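Local coordinates for fatty acid amide hydrolase (Candida albicans, PDB 6KVR), which probably hydrolyses monocarboxylic acid amides to the carboxylate and ammonium, as a member of the amidase family, at residues L98-V103 / E134-Y139; F79-L84 / F104-H109; H151-S156 / G245-V250; K72-E77 / A108-L113. All blocks are in the same frame, centred on the assembly; numbering follows the deposited sequence.

Contact 1. Residues L98-V103 / E134-Y139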
loop_
_atom_site.group_PDB
_atom_site.type_symbol
_atom_site.label_atom_id
_atom_site.label_comp_id
_atom_site.label_asym_id
_atom_site.label_seq_id
_atom_site.Cartn_x
_atom_site.Cartn_y
_atom_site.Cartn_z
ATOM N N LEU A 98 -36.434 -0.291 -21.181
ATOM C CA LEU A 98 -37.002 -0.665 -19.891
ATOM C C LEU A 98 -37.017 0.517 -18.931
ATOM O O LEU A 98 -36.065 1.305 -18.873
ATOM C CB LEU A 98 -36.234 -1.812 -19.229
ATOM C CG LEU A 98 -36.116 -3.142 -19.953
ATOM C CD1 LEU A 98 -34.952 -3.924 -19.379
ATOM C CD2 LEU A 98 -37.430 -3.913 -19.803
ATOM N N SER A 99 -38.093 0.625 -18.164
ATOM C CA SER A 99 -38.108 1.582 -17.078
ATOM C C SER A 99 -37.272 1.050 -15.917
ATOM O O SER A 99 -37.042 -0.154 -15.779
ATOM C CB SER A 99 -39.543 1.865 -16.632
ATOM O OG SER A 99 -40.032 0.856 -15.769
ATOM N N SER A 100 -36.773 1.970 -15.096
ATOM C CA SER A 100 -36.068 1.534 -13.897
ATOM C C SER A 100 -37.033 0.876 -12.933
ATOM O O SER A 100 -36.695 -0.127 -12.292
ATOM C CB SER A 100 -35.360 2.711 -13.225
ATOM O OG SER A 100 -34.257 3.107 -13.995
ATOM N N VAL A 101 -38.251 1.413 -12.848
ATOM C CA VAL A 101 -39.254 0.881 -11.932
ATOM C C VAL A 101 -39.540 -0.588 -12.236
ATOM O O VAL A 101 -39.516 -1.442 -11.340
ATOM C CB VAL A 101 -40.530 1.732 -12.004
ATOM C CG1 VAL A 101 -41.677 1.018 -11.294
ATOM C CG2 VAL A 101 -40.269 3.117 -11.400
ATOM N N GLU A 102 -39.816 -0.907 -13.501
ATOM C CA GLU A 102 -40.137 -2.284 -13.845
ATOM C C GLU A 102 -38.944 -3.211 -13.594
ATOM O O GLU A 102 -39.117 -4.337 -13.110
ATOM C CB GLU A 102 -40.637 -2.325 -15.291
ATOM C CG GLU A 102 -39.645 -2.732 -16.342
ATOM C CD GLU A 102 -40.242 -2.660 -17.745
ATOM O OE1 GLU A 102 -41.212 -3.407 -18.038
ATOM O OE2 GLU A 102 -39.754 -1.831 -18.543
ATOM N N VAL A 103 -37.722 -2.738 -13.858
ATOM C CA VAL A 103 -36.547 -3.556 -13.578
ATOM C C VAL A 103 -36.397 -3.781 -12.078
ATOM O O VAL A 103 -36.067 -4.887 -11.634
ATOM C CB VAL A 103 -35.294 -2.913 -14.195
ATOM C CG1 VAL A 103 -34.018 -3.503 -13.579
ATOM C CG2 VAL A 103 -35.306 -3.111 -15.705
ATOM N N GLU A 134 -37.988 5.328 -8.944
ATOM C CA GLU A 134 -38.820 6.372 -9.533
ATOM C C GLU A 134 -37.992 7.606 -9.874
ATOM O O GLU A 134 -38.095 8.148 -10.983
ATOM C CB GLU A 134 -39.966 6.717 -8.581
ATOM C CG GLU A 134 -41.253 5.970 -8.933
ATOM C CD GLU A 134 -42.069 5.580 -7.727
ATOM O OE1 GLU A 134 -41.849 6.141 -6.619
ATOM O OE2 GLU A 134 -42.928 4.690 -7.885
ATOM N N GLU A 135 -37.153 8.056 -8.930
ATOM C CA GLU A 135 -36.251 9.171 -9.205
ATOM C C GLU A 135 -35.424 8.908 -10.451
ATOM O O GLU A 135 -35.243 9.801 -11.282
ATOM C CB GLU A 135 -35.328 9.426 -8.012
ATOM C CG GLU A 135 -36.001 9.404 -6.670
ATOM C CD GLU A 135 -35.050 9.756 -5.528
ATOM O OE1 GLU A 135 -34.171 10.622 -5.724
ATOM O OE2 GLU A 135 -35.166 9.140 -4.443
ATOM N N ARG A 136 -34.924 7.681 -10.599
ATOM C CA ARG A 136 -34.147 7.340 -11.784
ATOM C C ARG A 136 -34.946 7.607 -13.050
ATOM O O ARG A 136 -34.439 8.204 -14.008
ATOM C CB ARG A 136 -33.718 5.875 -11.732
ATOM C CG ARG A 136 -32.785 5.552 -10.595
ATOM C CD ARG A 136 -31.519 6.380 -10.702
ATOM N NE ARG A 136 -30.580 6.018 -9.653
ATOM C CZ ARG A 136 -30.526 6.604 -8.468
ATOM N NH1 ARG A 136 -31.348 7.598 -8.153
ATOM N NH2 ARG A 136 -29.619 6.189 -7.585
ATOM N N ASP A 137 -36.205 7.179 -13.064
ATOM C CA ASP A 137 -37.018 7.357 -14.259
ATOM C C ASP A 137 -37.379 8.826 -14.451
ATOM O O ASP A 137 -37.376 9.323 -15.583
ATOM C CB ASP A 137 -38.267 6.476 -14.177
ATOM C CG ASP A 137 -37.979 4.995 -14.519
ATOM O OD1 ASP A 137 -37.017 4.706 -15.281
ATOM O OD2 ASP A 137 -38.712 4.113 -14.012
ATOM N N ASN A 138 -37.658 9.548 -13.354
ATOM C CA ASN A 138 -37.879 10.992 -13.452
ATOM C C ASN A 138 -36.686 11.682 -14.093
ATOM O O ASN A 138 -36.844 12.519 -14.992
ATOM C CB ASN A 138 -38.135 11.590 -12.077
ATOM C CG ASN A 138 -39.445 11.140 -11.487
ATOM O OD1 ASN A 138 -39.656 11.240 -10.275
ATOM N ND2 ASN A 138 -40.334 10.618 -12.336
ATOM N N TYR A 139 -35.480 11.345 -13.629
ATOM C CA TYR A 139 -34.274 11.953 -14.172
ATOM C C TYR A 139 -34.142 11.663 -15.662
ATOM O O TYR A 139 -33.784 12.549 -16.446
ATOM C CB TYR A 139 -33.059 11.440 -13.394
ATOM C CG TYR A 139 -31.743 12.081 -13.769
ATOM C CD1 TYR A 139 -31.054 11.672 -14.908
ATOM C CD2 TYR A 139 -31.179 13.069 -12.977
ATOM C CE1 TYR A 139 -29.859 12.236 -15.256
ATOM C CE2 TYR A 139 -29.974 13.643 -13.319
ATOM C CZ TYR A 139 -29.320 13.220 -14.462
ATOM O OH TYR A 139 -28.122 13.777 -14.827
#
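The first turn of helix 100-118 is gripped from a second helix: Asp137 of helix 126-143 accepts hydrogen bonds from the backbone amides of Ser100 and Val101. Each oxygen takes one N-H. Ser100 N gives a nearly straight bond to Asp137 OD1 (2.8 Å, 168° at the hydrogen) through the syn lone pair of that oxygen. Val101 N bonds to Asp137 OD2 at 3.0 Å, also on the syn side but 27° out of the carboxylate plane. Asp137 CG stands anti to its own carbonyl carbon (chi1 -79°), which carries both oxygens across to the other helix. Aspartate suits the place: it is short, and its negative charge would be expected to gain from the positive end of the helix dipole. The same helix start is closed from within by a capping box, in which Glu102 N donates to Ser99 OG at 2.9 Å and Ser99 N returns a bond to Glu102 OE2 at 3.0 Å. Van der Waals contacts flank the carboxylate. Val101 CG2, lying beside its own backbone N, comes to 3.2 Å from Asp137 OD2 and to 3.9 Å from Glu134 CG. On the Ser100 side, Ser100 OG rests against Arg136 CB at 3.6 Å, while the guanidinium of Arg136 leads away to the carbonyls of Gly194 and Ala195.

Contact 2. Residues F79-L84 / F104-H109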
loop_
_atom_site.group_PDB
_atom_site.type_symbol
_atom_site.label_atom_id
_atom_site.label_comp_id
_atom_site.label_asym_id
_atom_site.label_seq_id
_atom_site.Cartn_x
_atom_site.Cartn_y
_atom_site.Cartn_z
ATOM N N PHE A 79 -38.867 -12.970 -15.298
ATOM C CA PHE A 79 -37.744 -13.838 -15.652
ATOM C C PHE A 79 -36.914 -13.216 -16.764
ATOM O O PHE A 79 -35.677 -13.298 -16.751
ATOM C CB PHE A 79 -38.235 -15.222 -16.081
ATOM C CG PHE A 79 -38.480 -16.169 -14.937
ATOM C CD1 PHE A 79 -37.453 -16.504 -14.055
ATOM C CD2 PHE A 79 -39.735 -16.736 -14.744
ATOM C CE1 PHE A 79 -37.677 -17.376 -12.989
ATOM C CE2 PHE A 79 -39.968 -17.605 -13.682
ATOM C CZ PHE A 79 -38.934 -17.926 -12.804
ATOM N N ALA A 80 -37.580 -12.596 -17.739
ATOM C CA ALA A 80 -36.864 -11.987 -18.850
ATOM C C ALA A 80 -35.987 -10.846 -18.362
ATOM O O ALA A 80 -34.855 -10.677 -18.826
ATOM C CB ALA A 80 -37.854 -11.493 -19.905
ATOM N N ILE A 81 -36.490 -10.065 -17.408
ATOM C CA ILE A 81 -35.705 -8.969 -16.856
ATOM C C ILE A 81 -34.559 -9.509 -16.001
ATOM O O ILE A 81 -33.385 -9.193 -16.244
ATOM C CB ILE A 81 -36.614 -8.016 -16.062
ATOM C CG1 ILE A 81 -37.451 -7.179 -17.030
ATOM C CG2 ILE A 81 -35.784 -7.116 -15.134
ATOM C CD1 ILE A 81 -38.476 -6.300 -16.355
ATOM N N THR A 82 -34.879 -10.358 -15.012
ATOM C CA THR A 82 -33.910 -10.782 -14.006
ATOM C C THR A 82 -32.902 -11.799 -14.522
ATOM O O THR A 82 -31.976 -12.141 -13.784
ATOM C CB THR A 82 -34.607 -11.354 -12.760
ATOM O OG1 THR A 82 -35.455 -12.455 -13.113
ATOM C CG2 THR A 82 -35.430 -10.293 -12.084
ATOM N N ASP A 83 -33.024 -12.281 -15.756
ATOM C CA ASP A 83 -32.002 -13.149 -16.328
ATOM C C ASP A 83 -31.261 -12.467 -17.475
ATOM O O ASP A 83 -30.782 -13.120 -18.404
ATOM C CB ASP A 83 -32.602 -14.486 -16.765
ATOM C CG ASP A 83 -32.934 -15.389 -15.573
ATOM O OD1 ASP A 83 -32.241 -15.270 -14.533
ATOM O OD2 ASP A 83 -33.874 -16.219 -15.664
ATOM N N LEU A 84 -31.153 -11.152 -17.409
ATOM C CA LEU A 84 -30.242 -10.401 -18.255
ATOM C C LEU A 84 -29.055 -9.958 -17.405
ATOM O O LEU A 84 -29.215 -9.665 -16.217
ATOM C CB LEU A 84 -30.935 -9.166 -18.826
ATOM C CG LEU A 84 -31.823 -9.193 -20.060
ATOM C CD1 LEU A 84 -32.357 -7.773 -20.281
ATOM C CD2 LEU A 84 -31.119 -9.760 -21.286
ATOM N N PHE A 104 -36.691 -2.757 -11.270
ATOM C CA PHE A 104 -36.594 -2.902 -9.822
ATOM C C PHE A 104 -37.608 -3.904 -9.279
ATOM O O PHE A 104 -37.276 -4.731 -8.419
ATOM C CB PHE A 104 -36.793 -1.552 -9.144
ATOM C CG PHE A 104 -36.820 -1.645 -7.651
ATOM C CD1 PHE A 104 -35.649 -1.845 -6.938
ATOM C CD2 PHE A 104 -38.017 -1.581 -6.966
ATOM C CE1 PHE A 104 -35.682 -1.942 -5.571
ATOM C CE2 PHE A 104 -38.055 -1.680 -5.600
ATOM C CZ PHE A 104 -36.893 -1.868 -4.895
ATOM N N LYS A 105 -38.857 -3.823 -9.742
ATOM C CA LYS A 105 -39.920 -4.657 -9.182
ATOM C C LYS A 105 -39.660 -6.138 -9.431
ATOM O O LYS A 105 -40.011 -6.984 -8.597
ATOM C CB LYS A 105 -41.271 -4.252 -9.771
ATOM C CG LYS A 105 -41.626 -2.786 -9.588
ATOM C CD LYS A 105 -43.116 -2.539 -9.781
ATOM C CE LYS A 105 -43.714 -1.781 -8.616
ATOM N NZ LYS A 105 -43.921 -2.699 -7.456
ATOM N N ALA A 106 -39.060 -6.475 -10.577
ATOM C CA ALA A 106 -38.724 -7.872 -10.827
ATOM C C ALA A 106 -37.688 -8.360 -9.824
ATOM O O ALA A 106 -37.903 -9.360 -9.128
ATOM C CB ALA A 106 -38.226 -8.051 -12.258
ATOM N N PHE A 107 -36.570 -7.631 -9.707
ATOM C CA PHE A 107 -35.529 -8.005 -8.759
ATOM C C PHE A 107 -36.048 -7.982 -7.327
ATOM O O PHE A 107 -35.725 -8.869 -6.526
ATOM C CB PHE A 107 -34.323 -7.075 -8.923
ATOM C CG PHE A 107 -33.442 -7.446 -10.074
ATOM C CD1 PHE A 107 -32.561 -8.509 -9.968
ATOM C CD2 PHE A 107 -33.509 -6.745 -11.272
ATOM C CE1 PHE A 107 -31.763 -8.864 -11.028
ATOM C CE2 PHE A 107 -32.715 -7.096 -12.339
ATOM C CZ PHE A 107 -31.833 -8.155 -12.219
ATOM N N ALA A 108 -36.872 -6.990 -6.991
ATOM C CA ALA A 108 -37.428 -6.917 -5.643
ATOM C C ALA A 108 -38.258 -8.159 -5.322
ATOM O O ALA A 108 -38.150 -8.734 -4.226
ATOM C CB ALA A 108 -38.274 -5.649 -5.501
ATOM N N HIS A 109 -39.117 -8.566 -6.268
ATOM C CA HIS A 109 -39.849 -9.819 -6.140
ATOM C C HIS A 109 -38.888 -10.995 -5.975
ATOM O O HIS A 109 -39.014 -11.788 -5.036
ATOM C CB HIS A 109 -40.740 -10.003 -7.380
ATOM C CG HIS A 109 -41.766 -11.089 -7.254
ATOM N ND1 HIS A 109 -42.779 -11.258 -8.177
ATOM C CD2 HIS A 109 -41.931 -12.068 -6.331
ATOM C CE1 HIS A 109 -43.527 -12.288 -7.822
ATOM N NE2 HIS A 109 -43.037 -12.794 -6.704
#
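This is a buried, apolar helix-to-helix contact: Ile81 and Thr82, in the last turn of helix 76-82, pack on Ala106 and Phe107 in the second turn of helix 100-118. No hydrogen bond passes between the two segments. The helices come close at Thr82 and Phe107, whose CA atoms are 6.2 Å apart, and the small Ala106 beside them makes room for this approach. Ala106 reaches no further than its CB, so Thr82 CG2 can settle at 3.6 Å from Ala106 CB, with Ile81 CG2 beside it at 3.9 Å from the same atom.

Thr82 CG2 also makes a CH-pi contact with Phe107. The methyl sits 3.9 Å from the ring centroid and only 5° off the ring normal, squarely over one face. The torsion of Thr82 (chi1 57°) sorts its two branches: OG1 lies between the backbone N and the carbonyl carbon, while CG2 is left anti to the carbonyl carbon and meets the ring. Threonine therefore serves two surroundings at once, because OG1 is satisfied by Glu78 O within its own helix and by Arg110 NH1. The branched Ile81 adds a further contact with the aromatic side chain, its CG2 approaching Phe107 CE2 obliquely at 4.2 Å.

Around this core, helix 86-94 brings Leu89 against both Ile81 and Phe107. Further along, the Phe107 ring meets Pro154, in the segment that leads into strand 155-158, which brings the helix pair up to the central mixed sheet.

Contact 3. Residues H151-S156 / G245-V250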
loop_
_atom_site.group_PDB
_atom_site.type_symbol
_atom_site.label_atom_id
_atom_site.label_comp_id
_atom_site.label_asym_id
_atom_site.label_seq_id
_atom_site.Cartn_x
_atom_site.Cartn_y
_atom_site.Cartn_z
ATOM N N HIS A 151 -27.157 3.302 -13.786
ATOM C CA HIS A 151 -28.484 3.887 -13.661
ATOM C C HIS A 151 -29.548 2.798 -13.665
ATOM O O HIS A 151 -29.692 2.055 -14.644
ATOM C CB HIS A 151 -28.702 4.873 -14.817
ATOM C CG HIS A 151 -30.048 5.534 -14.823
ATOM N ND1 HIS A 151 -30.219 6.873 -14.543
ATOM C CD2 HIS A 151 -31.281 5.050 -15.110
ATOM C CE1 HIS A 151 -31.501 7.181 -14.635
ATOM N NE2 HIS A 151 -32.167 6.092 -14.978
ATOM N N GLY A 152 -30.261 2.683 -12.549
ATOM C CA GLY A 152 -31.357 1.745 -12.435
ATOM C C GLY A 152 -30.979 0.317 -12.123
ATOM O O GLY A 152 -31.853 -0.551 -12.172
ATOM N N ILE A 153 -29.721 0.032 -11.797
ATOM C CA ILE A 153 -29.245 -1.330 -11.605
ATOM C C ILE A 153 -29.417 -1.683 -10.103
ATOM O O ILE A 153 -28.753 -1.043 -9.277
ATOM C CB ILE A 153 -27.793 -1.493 -12.060
ATOM C CG1 ILE A 153 -27.715 -1.333 -13.577
ATOM C CG2 ILE A 153 -27.257 -2.865 -11.716
ATOM C CD1 ILE A 153 -28.721 -2.220 -14.337
ATOM N N PRO A 154 -30.268 -2.633 -9.762
ATOM C CA PRO A 154 -30.451 -2.999 -8.335
ATOM C C PRO A 154 -29.286 -3.819 -7.802
ATOM O O PRO A 154 -28.980 -4.908 -8.302
ATOM C CB PRO A 154 -31.755 -3.814 -8.340
ATOM C CG PRO A 154 -32.384 -3.575 -9.674
ATOM C CD PRO A 154 -31.240 -3.316 -10.624
ATOM N N ILE A 155 -28.656 -3.309 -6.745
ATOM C CA ILE A 155 -27.411 -3.849 -6.214
ATOM C C ILE A 155 -27.625 -4.152 -4.738
ATOM O O ILE A 155 -28.183 -3.326 -4.009
ATOM C CB ILE A 155 -26.246 -2.865 -6.445
ATOM C CG1 ILE A 155 -25.899 -2.829 -7.940
ATOM C CG2 ILE A 155 -25.017 -3.217 -5.597
ATOM C CD1 ILE A 155 -24.635 -2.076 -8.277
ATOM N N SER A 156 -27.236 -5.355 -4.316
ATOM C CA SER A 156 -27.323 -5.744 -2.917
ATOM C C SER A 156 -26.013 -5.430 -2.194
ATOM O O SER A 156 -24.932 -5.463 -2.784
ATOM C CB SER A 156 -27.650 -7.232 -2.787
ATOM O OG SER A 156 -26.716 -8.008 -3.514
ATOM N N GLY A 245 -31.528 -12.754 -7.001
ATOM C CA GLY A 245 -32.291 -11.736 -6.304
ATOM C C GLY A 245 -31.750 -10.327 -6.448
ATOM O O GLY A 245 -32.435 -9.378 -6.048
ATOM N N SER A 246 -30.546 -10.166 -6.989
ATOM C CA SER A 246 -30.054 -8.854 -7.372
ATOM C C SER A 246 -29.162 -9.033 -8.591
ATOM O O SER A 246 -28.754 -10.146 -8.925
ATOM C CB SER A 246 -29.299 -8.168 -6.219
ATOM O OG SER A 246 -28.083 -8.834 -5.944
ATOM N N ALA A 247 -28.831 -7.916 -9.241
ATOM C CA ALA A 247 -28.016 -7.966 -10.450
ATOM C C ALA A 247 -26.515 -7.986 -10.158
ATOM O O ALA A 247 -25.743 -8.608 -10.905
ATOM C CB ALA A 247 -28.355 -6.770 -11.351
ATOM N N ILE A 248 -26.079 -7.273 -9.115
ATOM C CA ILE A 248 -24.705 -7.320 -8.632
ATOM C C ILE A 248 -24.753 -7.248 -7.114
ATOM O O ILE A 248 -25.635 -6.607 -6.536
ATOM C CB ILE A 248 -23.827 -6.173 -9.188
ATOM C CG1 ILE A 248 -23.949 -6.066 -10.702
ATOM C CG2 ILE A 248 -22.358 -6.373 -8.808
ATOM C CD1 ILE A 248 -23.154 -4.911 -11.314
ATOM N N GLY A 249 -23.811 -7.935 -6.470
ATOM C CA GLY A 249 -23.637 -7.811 -5.036
ATOM C C GLY A 249 -22.269 -7.260 -4.675
ATOM O O GLY A 249 -21.314 -7.388 -5.444
ATOM N N VAL A 250 -22.161 -6.643 -3.508
ATOM C CA VAL A 250 -20.909 -6.071 -3.019
ATOM C C VAL A 250 -20.575 -6.741 -1.696
ATOM O O VAL A 250 -21.384 -6.715 -0.761
ATOM C CB VAL A 250 -21.000 -4.549 -2.846
ATOM C CG1 VAL A 250 -19.591 -3.949 -2.559
ATOM C CG2 VAL A 250 -21.596 -3.925 -4.082
#
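Ile248 O takes a hydrogen bond from Ser156 N at 3.0 Å and a CA-H...O contact from Ile155 CA at 3.3 Å. The Ser156 bond belongs to a parallel strand pairing in which Ser156 stands beside Gly249, with CA atoms 4.7 Å apart. Val250 N completes the ladder by bonding to Ser156 O at 3.1 Å. Earlier in both segments, Ala247 N donates to Pro154 O at 3.2 Å; proline can still take part here because only its carbonyl is needed.

On the side of the sheet that carries Ser156, the hydroxyls of Ser156 and Ser246 lie 2.9 Å apart, OG to OG. The Ser156 torsion (chi1 54°) sets its OG between the backbone N and the carbonyl carbon, where it meets Ser246. Glu237 OE1 also bonds Ser156 OG, giving this buried hydroxyl a second polar partner, on helix 235-243. Glycine suits position 249, since its bare CA lets Ser156 OG come close. The opposite face is apolar: the side chains of Ile155 and Ile248 extend together in one direction, and Ile155 CG2 meets Val250 CG2 at 3.8 Å. The side chain of Val250 is about 6 Å from that of Lys158, a predicted member of the charge relay of the amidase family.

In the mixed sheet, strands 155-158 and 248-253 are neighbours, flanked by strand 199-201 beside 155-158 and by strand 295-300 beside 248-253. Helix 235-243 packs on Ser156 and Ser246, while helices 86-94 and 100-118 reach Ile153, Ala247 and Ile248.

Contact 4. Residues K72-E77 / A108-L113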
loop_
_atom_site.group_PDB
_atom_site.type_symbol
_atom_site.label_atom_id
_atom_site.label_comp_id
_atom_site.label_asym_id
_atom_site.label_seq_id
_atom_site.Cartn_x
_atom_site.Cartn_y
_atom_site.Cartn_z
ATOM N N LYS A 72 -42.393 -21.710 -11.832
ATOM C CA LYS A 72 -42.584 -20.414 -12.479
ATOM C C LYS A 72 -43.090 -19.368 -11.485
ATOM O O LYS A 72 -44.186 -18.819 -11.623
ATOM C CB LYS A 72 -43.536 -20.547 -13.677
ATOM C CG LYS A 72 -43.048 -21.510 -14.765
ATOM C CD LYS A 72 -44.157 -21.874 -15.755
ATOM C CE LYS A 72 -43.608 -22.041 -17.168
ATOM N NZ LYS A 72 -44.278 -21.148 -18.171
ATOM N N LEU A 73 -42.266 -19.091 -10.464
ATOM C CA LEU A 73 -42.721 -18.196 -9.402
ATOM C C LEU A 73 -42.772 -16.739 -9.848
ATOM O O LEU A 73 -43.511 -15.952 -9.254
ATOM C CB LEU A 73 -41.832 -18.333 -8.167
ATOM C CG LEU A 73 -41.687 -19.726 -7.550
ATOM C CD1 LEU A 73 -40.834 -19.639 -6.275
ATOM C CD2 LEU A 73 -43.052 -20.365 -7.268
ATOM N N LEU A 74 -41.995 -16.360 -10.852
ATOM C CA LEU A 74 -42.081 -15.050 -11.477
ATOM C C LEU A 74 -42.799 -15.177 -12.819
ATOM O O LEU A 74 -42.865 -16.259 -13.411
ATOM C CB LEU A 74 -40.686 -14.447 -11.690
ATOM C CG LEU A 74 -39.716 -14.435 -10.499
ATOM C CD1 LEU A 74 -38.303 -14.190 -10.992
ATOM C CD2 LEU A 74 -40.108 -13.407 -9.425
ATOM N N THR A 75 -43.341 -14.053 -13.294
ATOM C CA THR A 75 -43.950 -14.009 -14.613
ATOM C C THR A 75 -42.873 -14.154 -15.684
ATOM O O THR A 75 -41.678 -14.020 -15.399
ATOM C CB THR A 75 -44.713 -12.697 -14.816
ATOM O OG1 THR A 75 -43.783 -11.607 -14.905
ATOM C CG2 THR A 75 -45.695 -12.453 -13.668
ATOM N N PRO A 76 -43.265 -14.454 -16.928
ATOM C CA PRO A 76 -42.266 -14.465 -18.009
ATOM C C PRO A 76 -41.512 -13.157 -18.139
ATOM O O PRO A 76 -40.328 -13.162 -18.501
ATOM C CB PRO A 76 -43.110 -14.758 -19.258
ATOM C CG PRO A 76 -44.259 -15.546 -18.746
ATOM C CD PRO A 76 -44.556 -15.026 -17.361
ATOM N N GLU A 77 -42.171 -12.031 -17.861
ATOM C CA GLU A 77 -41.526 -10.726 -17.959
ATOM C C GLU A 77 -40.464 -10.556 -16.877
ATOM O O GLU A 77 -39.360 -10.071 -17.156
ATOM C CB GLU A 77 -42.573 -9.616 -17.837
ATOM C CG GLU A 77 -43.491 -9.412 -19.040
ATOM C CD GLU A 77 -44.539 -10.517 -19.191
ATOM O OE1 GLU A 77 -45.085 -11.009 -18.165
ATOM O OE2 GLU A 77 -44.852 -10.870 -20.352
ATOM N N ALA A 108 -36.872 -6.990 -6.991
ATOM C CA ALA A 108 -37.428 -6.917 -5.643
ATOM C C ALA A 108 -38.258 -8.159 -5.322
ATOM O O ALA A 108 -38.150 -8.734 -4.226
ATOM C CB ALA A 108 -38.274 -5.649 -5.501
ATOM N N HIS A 109 -39.117 -8.566 -6.268
ATOM C CA HIS A 109 -39.849 -9.819 -6.140
ATOM C C HIS A 109 -38.888 -10.995 -5.975
ATOM O O HIS A 109 -39.014 -11.788 -5.036
ATOM C CB HIS A 109 -40.740 -10.003 -7.380
ATOM C CG HIS A 109 -41.766 -11.089 -7.254
ATOM N ND1 HIS A 109 -42.779 -11.258 -8.177
ATOM C CD2 HIS A 109 -41.931 -12.068 -6.331
ATOM C CE1 HIS A 109 -43.527 -12.288 -7.822
ATOM N NE2 HIS A 109 -43.037 -12.794 -6.704
ATOM N N ARG A 110 -37.899 -11.107 -6.870
ATOM C CA ARG A 110 -36.992 -12.248 -6.807
ATOM C C ARG A 110 -36.168 -12.244 -5.518
ATOM O O ARG A 110 -35.840 -13.319 -4.997
ATOM C CB ARG A 110 -36.088 -12.271 -8.044
ATOM C CG ARG A 110 -35.441 -13.635 -8.325
ATOM C CD ARG A 110 -34.949 -13.778 -9.776
ATOM N NE ARG A 110 -34.054 -14.923 -9.940
ATOM C CZ ARG A 110 -33.696 -15.453 -11.105
ATOM N NH1 ARG A 110 -34.154 -14.983 -12.256
ATOM N NH2 ARG A 110 -32.862 -16.490 -11.119
ATOM N N ALA A 111 -35.864 -11.055 -4.969
ATOM C CA ALA A 111 -35.092 -10.983 -3.727
ATOM C C ALA A 111 -35.931 -11.403 -2.528
ATOM O O ALA A 111 -35.410 -12.014 -1.586
ATOM C CB ALA A 111 -34.531 -9.570 -3.527
ATOM N N THR A 112 -37.232 -11.086 -2.535
ATOM C CA THR A 112 -38.094 -11.527 -1.436
ATOM C C THR A 112 -38.211 -13.046 -1.418
ATOM O O THR A 112 -38.168 -13.673 -0.349
ATOM C CB THR A 112 -39.484 -10.890 -1.553
ATOM O OG1 THR A 112 -39.353 -9.469 -1.671
ATOM C CG2 THR A 112 -40.325 -11.199 -0.330
ATOM N N LEU A 113 -38.358 -13.655 -2.599
ATOM C CA LEU A 113 -38.319 -15.110 -2.690
ATOM C C LEU A 113 -36.989 -15.650 -2.169
ATOM O O LEU A 113 -36.964 -16.570 -1.341
ATOM C CB LEU A 113 -38.584 -15.547 -4.134
ATOM C CG LEU A 113 -40.027 -15.241 -4.576
ATOM C CD1 LEU A 113 -40.180 -15.331 -6.094
ATOM C CD2 LEU A 113 -41.057 -16.120 -3.849
#
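Segment 72-77 runs from the end of one helix into the first turn of the next, approaching the helical turns of 108-113 with CA atoms 7.5 Å apart at Leu74 and Arg110 and 8.6 Å at Leu73 and Leu113. It opens with a Schellman motif, in which Lys72 ends helix 64-70 with a positive phi; Thr75 is the N-cap of helix 76-82. Both leucines between these motifs reach helix 100-118, Leu74 with the end of its side chain.

The two methyls of Leu74 divide the work. CD2 makes a CH-pi contact over one face of the His109 imidazole, 3.6 Å from the centroid and 13° off the normal. His109 ND1 bonds to Glu78, which helps fix the ring's rotation, and Tyr46 stacks with it. Leu74 CD2 also meets Leu113 CD1 at 3.8 Å, and Leu73 CB packs on that same Leu113 methyl at 4.0 Å.

Arg110 suits a buried site because its long aliphatic part can line an apolar side chain while its guanidinium goes on to Tyr243 O, Asp83 and Tyr69. Its chain is extended from CG to NE, and the Leu74 side chain crosses it at about a right angle, with Leu74 CD1 3.6 Å from Arg110 CD.

Helix 100-118 joins three of the four contacts: contact 1 at its start, contact 2 a turn or so further on and contact 4 around its middle, their centres running from 7 Å apart (2 and 4) to 18 Å (1 and 4). Contacts 2 and 4 share Ala108 and His109. Along the chain the segments of contact 1 alternate with those of contacts 2 and 4, while contact 3 follows all of them, in the mixed sheet, its centre 10 Å from that of contact 2. Contacts 1, 2 and 4 hold helices from the N-terminal part of the sequence to one another, and contact 2 meets contact 3, whose strands run on toward the predicted catalytic residues.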